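Local coordinates for protein kcn28 (Kitasatospora, PDB 6J31) that adopts the two-domain GT-B fold, belongs to the erythromycin biosynthesis protein CIII-like family and binds (2E,2'E)-3,3'-(1,2-phenylene)di(prop-2-enoic acid) in this model, at residues 104-107 against 113-116; 131-136 against 178-183; 159-164 against 173-178. All coordinates share one frame; numbering follows the deposited sequence.

Overall arrangement
All three contacts lie in the N-terminal half of the GT-B fold, the domain built on the seven-stranded parallel sheet, and their centres are about 14 to 15 Å apart. Contact 1 comes first along the chain and is complete before the others begin; it sits within a beta-alpha-beta unit, pairing strand 103-107 with helix 112-120. The chain then runs from 131-136 to 178-183, closing contact 2, and contact 3 is nested inside that excursion. Contacts 2 and 3 share Leu178 and the short helix 177-180. Arg114 of contact 1 reaches this same helix, so the sheet's own crossover and the helical excursion beside the ligand pocket are directly joined.

Contact 1: 104-107 against 113-116; sequences FLYD and ARVL
Tyr106 has its CG between the backbone N and the carbonyl carbon (chi1 64°), which lays the ring alongside the helix, while Arg114 sends CG anti to its own N (chi1 177°) and runs extended past it. The two side chains pass at a slant. Arg114 CB stands over the face of the Tyr106 ring, 4.3 Å from its centroid and 27° off the normal, a CH-pi contact. Further out, Arg114 CD rests 3.6 Å from Tyr106 OH. Nearer the backbone, Tyr106 CB meets Ala113 CB at 3.8 Å. Strand 103-107 and helix 112-120 are the first two elements of a beta-alpha-beta crossover that ends in strand 124-128, and these side chains fill the layer between sheet and helix. One strand position is skipped between the two aromatics: Phe104, like Tyr106, faces the helix, whereas Leu105 turns away from it. The Phe104 ring offers one face, near its rim, to the backbone oxygen of Ala113, and its CZ comes within 3.4 Å of Leu116 CD1. That is a tight fit, and Leu116 adopts torsions displaced from staggered values. Tyr96 also stacks edge-to-face with Phe104. The guanidinium of Arg114 continues beyond the tyrosine, where NH1 makes weak hydrogen bonds to the backbone oxygens of Asp177 and Leu181.

Contact 2: 131-136 against 178-183; sequences WVMPEK and LVNLPE
Met133 lies across the side-chain amide of Asn180: Met133 SD is 3.6 Å from Asn180 OD1, and Met133 CG is 3.7 Å from Asn180 CG. The pair joins the loop after strand 124-128 of the GT-B N-terminal domain to the last residue of helix 177-180, beside the ligand pocket: the Met133 side chain is about 5 Å from the bound (2E,2'E)-3,3'-(1,2-phenylene)di(prop-2-enoic acid). The methionine is bent at both chi2 and chi3, which folds SD back against the amide in a van der Waals contact. Two residues on, Glu135 CG touches Leu181 CD1 at 3.7 Å, the two side chains meeting nearly at right angles; this glutamate is poorly ordered, so its detail is less certain. Outside this first shell, Asn180 ND2 donates a hydrogen bond to the backbone of the bound peptide, and modified side chains of that peptide also pack on Met133 and Asn180. The loop itself is fixed by Trp131 NE1 bonding to Asn330 OD1 and by Val132 O accepting from Gln194 NE2. On the facing segment, Pro182 O receives a hydrogen bond from Arg204 NH1.

Contact 3: 159-164 against 173-178; sequences RRFDAW and IDAGDL
Phe161 on helix 152-167 presents its ring to Ala175, in the turn that leads into helix 177-180. From its CB, the ring is carried out with CG roughly anti to the backbone N (chi1 -152°), across to the facing loop. Phe161 CG is the first atom to meet the methyl, 4.0 Å from Ala175 CB; CD1 comes to 3.8 Å and CE1 to 3.9 Å. The methyl therefore sits over one face, displaced toward the CD1 and CE1 rim and only 14° off the normal from the centroid, a CH-pi contact. The ring also packs on Leu82 of helix 74-96, on Tyr111 and on a modified side chain of the bound peptide, which places it in the wall around that peptide. Asp162 OD1 also comes to 4.0 Å from Ala175 CB. In the same turn, Asp174 OD2 accepts weak capping bonds from Gly176 N (2.9 Å) and Asp177 N (3.3 Å). The joint between helix 152-167 and the loop before helix 177-180 thus rests on dispersion and CH-pi attraction, and the carboxylates of Asp162 and Asp174, 5.4 Å apart between their OD1 atoms, would if anything repel each other slightly.

Contact 1: 104-107 against 113-116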
loop_
_atom_site.group_PDB
_atom_site.type_symbol
_atom_site.label_atom_id
_atom_site.label_comp_id
_atom_site.label_asym_id
_atom_site.label_seq_id
_atom_site.Cartn_x
_atom_site.Cartn_y
_atom_site.Cartn_z
ATOM N N PHE A 104 3.200 14.125 -15.615
ATOM C CA PHE A 104 3.646 12.799 -15.214
ATOM C C PHE A 104 3.099 12.493 -13.825
ATOM O O PHE A 104 3.381 13.224 -12.871
ATOM C CB PHE A 104 5.173 12.712 -15.193
ATOM C CG PHE A 104 5.780 12.279 -16.488
ATOM C CD1 PHE A 104 5.651 10.969 -16.922
ATOM C CD2 PHE A 104 6.500 13.173 -17.264
ATOM C CE1 PHE A 104 6.218 10.561 -18.114
ATOM C CE2 PHE A 104 7.073 12.768 -18.459
ATOM C CZ PHE A 104 6.928 11.461 -18.882
ATOM N N LEU A 105 2.316 11.425 -13.718
ATOM C CA LEU A 105 1.917 10.862 -12.434
ATOM C C LEU A 105 2.795 9.649 -12.175
ATOM O O LEU A 105 2.990 8.827 -13.075
ATOM C CB LEU A 105 0.447 10.438 -12.434
ATOM C CG LEU A 105 -0.637 11.436 -12.837
ATOM C CD1 LEU A 105 -2.021 10.816 -12.613
ATOM C CD2 LEU A 105 -0.492 12.766 -12.109
ATOM N N TYR A 106 3.335 9.534 -10.965
ATOM C CA TYR A 106 4.234 8.422 -10.695
ATOM C C TYR A 106 4.086 7.905 -9.271
ATOM O O TYR A 106 4.021 8.679 -8.315
ATOM C CB TYR A 106 5.694 8.825 -10.961
ATOM C CG TYR A 106 6.226 9.909 -10.050
ATOM C CD1 TYR A 106 5.939 11.250 -10.282
ATOM C CD2 TYR A 106 7.036 9.590 -8.967
ATOM C CE1 TYR A 106 6.435 12.238 -9.447
ATOM C CE2 TYR A 106 7.531 10.566 -8.134
ATOM C CZ TYR A 106 7.227 11.886 -8.374
ATOM O OH TYR A 106 7.730 12.845 -7.533
ATOM N N ASP A 107 4.078 6.583 -9.145
ATOM C CA ASP A 107 4.153 5.931 -7.852
ATOM C C ASP A 107 5.487 6.265 -7.180
ATOM O O ASP A 107 6.438 6.703 -7.829
ATOM C CB ASP A 107 4.003 4.421 -8.037
ATOM C CG ASP A 107 4.237 3.651 -6.766
ATOM O OD1 ASP A 107 3.316 3.590 -5.927
ATOM O OD2 ASP A 107 5.366 3.152 -6.587
ATOM N N ALA A 113 10.433 8.794 -13.334
ATOM C CA ALA A 113 9.535 9.631 -14.118
ATOM C C ALA A 113 9.681 11.101 -13.749
ATOM O O ALA A 113 9.549 11.970 -14.617
ATOM C CB ALA A 113 8.088 9.170 -13.933
ATOM N N ARG A 114 9.957 11.404 -12.477
ATOM C CA ARG A 114 10.189 12.796 -12.101
ATOM C C ARG A 114 11.466 13.334 -12.735
ATOM O O ARG A 114 11.495 14.479 -13.204
ATOM C CB ARG A 114 10.262 12.939 -10.584
ATOM C CG ARG A 114 10.584 14.348 -10.130
ATOM C CD ARG A 114 10.811 14.417 -8.629
ATOM N NE ARG A 114 11.024 15.791 -8.184
ATOM C CZ ARG A 114 11.372 16.142 -6.950
ATOM N NH1 ARG A 114 11.572 15.222 -6.016
ATOM N NH2 ARG A 114 11.526 17.423 -6.653
ATOM N N VAL A 115 12.522 12.515 -12.776
ATOM C CA VAL A 115 13.755 12.932 -13.440
ATOM C C VAL A 115 13.467 13.267 -14.892
ATOM O O VAL A 115 13.925 14.287 -15.420
ATOM C CB VAL A 115 14.829 11.834 -13.319
ATOM C CG1 VAL A 115 16.078 12.213 -14.115
ATOM C CG2 VAL A 115 15.168 11.564 -11.858
ATOM N N LEU A 116 12.667 12.425 -15.546
ATOM C CA LEU A 116 12.274 12.677 -16.923
ATOM C C LEU A 116 11.464 13.965 -17.020
ATOM O O LEU A 116 11.687 14.787 -17.919
ATOM C CB LEU A 116 11.469 11.481 -17.433
ATOM C CG LEU A 116 11.526 11.075 -18.903
ATOM C CD1 LEU A 116 10.197 10.516 -19.394
ATOM C CD2 LEU A 116 12.040 12.193 -19.789
#

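Contact 2: 131-136 against 178-183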
loop_
_atom_site.group_PDB
_atom_site.type_symbol
_atom_site.label_atom_id
_atom_site.label_comp_id
_atom_site.label_asym_id
_atom_site.label_seq_id
_atom_site.Cartn_x
_atom_site.Cartn_y
_atom_site.Cartn_z
ATOM N N TRP A 131 1.727 6.036 3.792
ATOM C CA TRP A 131 2.128 7.295 4.398
ATOM C C TRP A 131 3.524 7.705 3.938
ATOM O O TRP A 131 4.346 6.874 3.545
ATOM C CB TRP A 131 2.072 7.210 5.924
ATOM C CG TRP A 131 2.687 5.988 6.557
ATOM C CD1 TRP A 131 2.043 4.831 6.892
ATOM C CD2 TRP A 131 4.053 5.816 6.969
ATOM N NE1 TRP A 131 2.920 3.949 7.474
ATOM C CE2 TRP A 131 4.160 4.527 7.534
ATOM C CE3 TRP A 131 5.196 6.623 6.910
ATOM C CZ2 TRP A 131 5.362 4.025 8.033
ATOM C CZ3 TRP A 131 6.392 6.122 7.409
ATOM C CH2 TRP A 131 6.463 4.836 7.962
ATOM N N VAL A 132 3.770 9.009 3.961
ATOM C CA VAL A 132 5.016 9.570 3.483
ATOM C C VAL A 132 5.931 9.856 4.669
ATOM O O VAL A 132 5.520 9.821 5.826
ATOM C CB VAL A 132 4.779 10.848 2.644
ATOM C CG1 VAL A 132 3.928 10.533 1.421
ATOM C CG2 VAL A 132 4.130 11.930 3.500
ATOM N N MET A 133 7.196 10.150 4.378
ATOM C CA MET A 133 8.185 10.438 5.411
ATOM C C MET A 133 8.471 11.929 5.394
ATOM O O MET A 133 9.201 12.409 4.513
ATOM C CB MET A 133 9.472 9.650 5.175
ATOM C CG MET A 133 9.763 9.392 3.714
ATOM S SD MET A 133 9.805 7.627 3.379
ATOM C CE MET A 133 9.740 7.023 5.048
ATOM N N PRO A 134 7.937 12.703 6.333
ATOM C CA PRO A 134 8.157 14.149 6.290
ATOM C C PRO A 134 9.608 14.499 6.570
ATOM O O PRO A 134 10.389 13.703 7.097
ATOM C CB PRO A 134 7.237 14.681 7.394
ATOM C CG PRO A 134 7.093 13.536 8.344
ATOM C CD PRO A 134 7.137 12.292 7.500
ATOM N N GLU A 135 9.958 15.731 6.209
ATOM C CA GLU A 135 11.305 16.251 6.403
ATOM C C GLU A 135 11.577 16.489 7.885
ATOM O O GLU A 135 12.029 17.569 8.279
ATOM C CB GLU A 135 11.502 17.533 5.594
ATOM C CG GLU A 135 10.509 17.739 4.458
ATOM C CD GLU A 135 9.195 18.329 4.939
ATOM O OE1 GLU A 135 9.105 18.669 6.139
ATOM O OE2 GLU A 135 8.256 18.445 4.123
ATOM N N LYS A 136 11.278 15.490 8.706
ATOM C CA LYS A 136 11.556 15.490 10.134
ATOM C C LYS A 136 11.654 14.029 10.538
ATOM O O LYS A 136 12.349 13.676 11.494
ATOM C CB LYS A 136 10.482 16.264 10.896
ATOM C CG LYS A 136 10.929 17.681 11.261
ATOM C CD LYS A 136 9.773 18.552 11.720
ATOM C CE LYS A 136 9.178 19.317 10.538
ATOM N NZ LYS A 136 8.270 20.428 10.953
ATOM N N LEU A 178 14.739 14.063 -4.170
ATOM C CA LEU A 178 14.211 13.202 -5.214
ATOM C C LEU A 178 13.848 11.881 -4.554
ATOM O O LEU A 178 14.645 11.349 -3.784
ATOM C CB LEU A 178 15.272 13.011 -6.303
ATOM C CG LEU A 178 15.091 12.279 -7.641
ATOM C CD1 LEU A 178 15.118 10.782 -7.473
ATOM C CD2 LEU A 178 13.848 12.705 -8.387
ATOM N N VAL A 179 12.622 11.404 -4.794
ATOM C CA VAL A 179 12.012 10.206 -4.191
ATOM C C VAL A 179 11.090 10.593 -3.039
ATOM O O VAL A 179 9.885 10.326 -3.090
ATOM C CB VAL A 179 13.016 9.143 -3.687
ATOM C CG1 VAL A 179 12.282 8.041 -2.919
ATOM C CG2 VAL A 179 13.833 8.546 -4.819
ATOM N N ASN A 180 11.641 11.191 -1.977
ATOM C CA ASN A 180 10.881 11.400 -0.748
ATOM C C ASN A 180 10.489 12.852 -0.482
ATOM O O ASN A 180 9.767 13.110 0.488
ATOM C CB ASN A 180 11.643 10.835 0.456
ATOM C CG ASN A 180 11.599 9.317 0.504
ATOM O OD1 ASN A 180 10.632 8.705 0.051
ATOM N ND2 ASN A 180 12.630 8.705 1.072
ATOM N N LEU A 181 10.911 13.798 -1.318
ATOM C CA LEU A 181 10.434 15.182 -1.263
ATOM C C LEU A 181 9.915 15.580 -2.642
ATOM O O LEU A 181 10.509 16.421 -3.327
ATOM C CB LEU A 181 11.545 16.126 -0.803
ATOM C CG LEU A 181 11.146 17.578 -0.532
ATOM C CD1 LEU A 181 10.401 17.686 0.788
ATOM C CD2 LEU A 181 12.358 18.512 -0.576
ATOM N N PRO A 182 8.787 15.014 -3.066
ATOM C CA PRO A 182 8.264 15.321 -4.403
ATOM C C PRO A 182 7.806 16.768 -4.513
ATOM O O PRO A 182 7.543 17.445 -3.521
ATOM C CB PRO A 182 7.078 14.359 -4.544
ATOM C CG PRO A 182 6.642 14.109 -3.142
ATOM C CD PRO A 182 7.903 14.093 -2.329
ATOM N N GLU A 183 7.725 17.245 -5.755
ATOM C CA GLU A 183 7.194 18.585 -5.996
ATOM C C GLU A 183 5.737 18.680 -5.563
ATOM O O GLU A 183 5.327 19.649 -4.914
ATOM C CB GLU A 183 7.329 18.946 -7.473
ATOM C CG GLU A 183 6.880 20.359 -7.815
ATOM C CD GLU A 183 7.981 21.393 -7.649
ATOM O OE1 GLU A 183 9.097 21.152 -8.153
ATOM O OE2 GLU A 183 7.727 22.454 -7.036
HETATM O O HOH W 1 8.226 11.542 1.461
#

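Contact 3: 159-164 against 173-178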
loop_
_atom_site.group_PDB
_atom_site.type_symbol
_atom_site.label_atom_id
_atom_site.label_comp_id
_atom_site.label_asym_id
_atom_site.label_seq_id
_atom_site.Cartn_x
_atom_site.Cartn_y
_atom_site.Cartn_z
ATOM N N ARG A 159 27.285 6.651 -3.809
ATOM C CA ARG A 159 28.055 7.269 -4.882
ATOM C C ARG A 159 27.444 6.964 -6.245
ATOM O O ARG A 159 27.391 7.840 -7.115
ATOM C CB ARG A 159 29.503 6.802 -4.816
ATOM C CG ARG A 159 30.318 7.523 -3.777
ATOM C CD ARG A 159 31.735 7.003 -3.746
ATOM N NE ARG A 159 32.558 7.778 -2.832
ATOM C CZ ARG A 159 33.071 8.967 -3.134
ATOM N NH1 ARG A 159 32.841 9.506 -4.326
ATOM N NH2 ARG A 159 33.804 9.625 -2.246
ATOM N N ARG A 160 27.002 5.722 -6.458
ATOM C CA ARG A 160 26.375 5.375 -7.727
ATOM C C ARG A 160 25.065 6.129 -7.904
ATOM O O ARG A 160 24.727 6.556 -9.016
ATOM C CB ARG A 160 26.148 3.867 -7.803
ATOM C CG ARG A 160 25.637 3.378 -9.139
ATOM C CD ARG A 160 25.790 1.877 -9.264
ATOM N NE ARG A 160 24.789 1.150 -8.490
ATOM C CZ ARG A 160 23.840 0.389 -9.025
ATOM N NH1 ARG A 160 23.741 0.282 -10.343
ATOM N NH2 ARG A 160 22.975 -0.247 -8.244
ATOM N N PHE A 161 24.312 6.294 -6.817
ATOM C CA PHE A 161 23.062 7.040 -6.871
ATOM C C PHE A 161 23.316 8.488 -7.285
ATOM O O PHE A 161 22.647 9.017 -8.180
ATOM C CB PHE A 161 22.372 6.949 -5.506
ATOM C CG PHE A 161 20.875 7.072 -5.561
ATOM C CD1 PHE A 161 20.260 7.920 -6.464
ATOM C CD2 PHE A 161 20.083 6.308 -4.716
ATOM C CE1 PHE A 161 18.884 8.023 -6.514
ATOM C CE2 PHE A 161 18.703 6.404 -4.761
ATOM C CZ PHE A 161 18.102 7.262 -5.663
ATOM N N ASP A 162 24.301 9.139 -6.656
ATOM C CA ASP A 162 24.619 10.518 -7.015
ATOM C C ASP A 162 25.104 10.617 -8.453
ATOM O O ASP A 162 24.802 11.590 -9.152
ATOM C CB ASP A 162 25.665 11.101 -6.066
ATOM C CG ASP A 162 25.117 11.343 -4.681
ATOM O OD1 ASP A 162 23.877 11.341 -4.529
ATOM O OD2 ASP A 162 25.919 11.566 -3.750
ATOM N N ALA A 163 25.875 9.628 -8.904
ATOM C CA ALA A 163 26.343 9.634 -10.284
ATOM C C ALA A 163 25.186 9.495 -11.263
ATOM O O ALA A 163 25.191 10.117 -12.334
ATOM C CB ALA A 163 27.353 8.516 -10.494
ATOM N N TRP A 164 24.192 8.668 -10.926
ATOM C CA TRP A 164 23.029 8.532 -11.797
ATOM C C TRP A 164 22.267 9.848 -11.911
ATOM O O TRP A 164 21.821 10.219 -13.002
ATOM C CB TRP A 164 22.118 7.414 -11.296
ATOM C CG TRP A 164 20.851 7.305 -12.080
ATOM C CD1 TRP A 164 20.728 6.944 -13.387
ATOM C CD2 TRP A 164 19.522 7.546 -11.603
ATOM N NE1 TRP A 164 19.409 6.953 -13.756
ATOM C CE2 TRP A 164 18.647 7.317 -12.678
ATOM C CE3 TRP A 164 18.990 7.925 -10.369
ATOM C CZ2 TRP A 164 17.267 7.467 -12.562
ATOM C CZ3 TRP A 164 17.623 8.077 -10.253
ATOM C CH2 TRP A 164 16.774 7.845 -11.342
ATOM N N ILE A 173 19.782 18.153 -7.272
ATOM C CA ILE A 173 18.831 17.588 -6.322
ATOM C C ILE A 173 19.482 16.434 -5.567
ATOM O O ILE A 173 20.240 15.644 -6.142
ATOM C CB ILE A 173 17.527 17.144 -7.017
ATOM C CG1 ILE A 173 16.458 16.795 -5.976
ATOM C CG2 ILE A 173 17.767 15.977 -7.947
ATOM C CD1 ILE A 173 15.059 16.756 -6.533
ATOM N N ASP A 174 19.205 16.364 -4.265
ATOM C CA ASP A 174 19.717 15.299 -3.415
ATOM C C ASP A 174 18.950 14.005 -3.666
ATOM O O ASP A 174 17.757 14.017 -3.981
ATOM C CB ASP A 174 19.603 15.714 -1.943
ATOM C CG ASP A 174 19.836 14.560 -0.976
ATOM O OD1 ASP A 174 20.965 14.027 -0.926
ATOM O OD2 ASP A 174 18.883 14.192 -0.255
ATOM N N ALA A 175 19.650 12.879 -3.512
ATOM C CA ALA A 175 19.033 11.584 -3.785
ATOM C C ALA A 175 17.856 11.312 -2.862
ATOM O O ALA A 175 16.950 10.559 -3.229
ATOM C CB ALA A 175 20.063 10.464 -3.665
ATOM N N GLY A 176 17.876 11.869 -1.649
ATOM C CA GLY A 176 16.738 11.719 -0.755
ATOM C C GLY A 176 15.563 12.598 -1.142
ATOM O O GLY A 176 14.408 12.164 -1.088
ATOM N N ASP A 177 15.835 13.855 -1.497
ATOM C CA ASP A 177 14.767 14.788 -1.845
ATOM C C ASP A 177 14.016 14.317 -3.085
ATOM O O ASP A 177 12.784 14.217 -3.081
ATOM C CB ASP A 177 15.346 16.185 -2.042
ATOM C CG ASP A 177 15.696 16.850 -0.731
ATOM O OD1 ASP A 177 15.505 16.214 0.332
ATOM O OD2 ASP A 177 16.163 18.007 -0.763
ATOM N N LEU A 178 14.739 14.063 -4.170
ATOM C CA LEU A 178 14.211 13.202 -5.214
ATOM C C LEU A 178 13.848 11.881 -4.554
ATOM O O LEU A 178 14.645 11.349 -3.784
ATOM C CB LEU A 178 15.272 13.011 -6.303
ATOM C CG LEU A 178 15.091 12.279 -7.641
ATOM C CD1 LEU A 178 15.118 10.782 -7.473
ATOM C CD2 LEU A 178 13.848 12.705 -8.387
#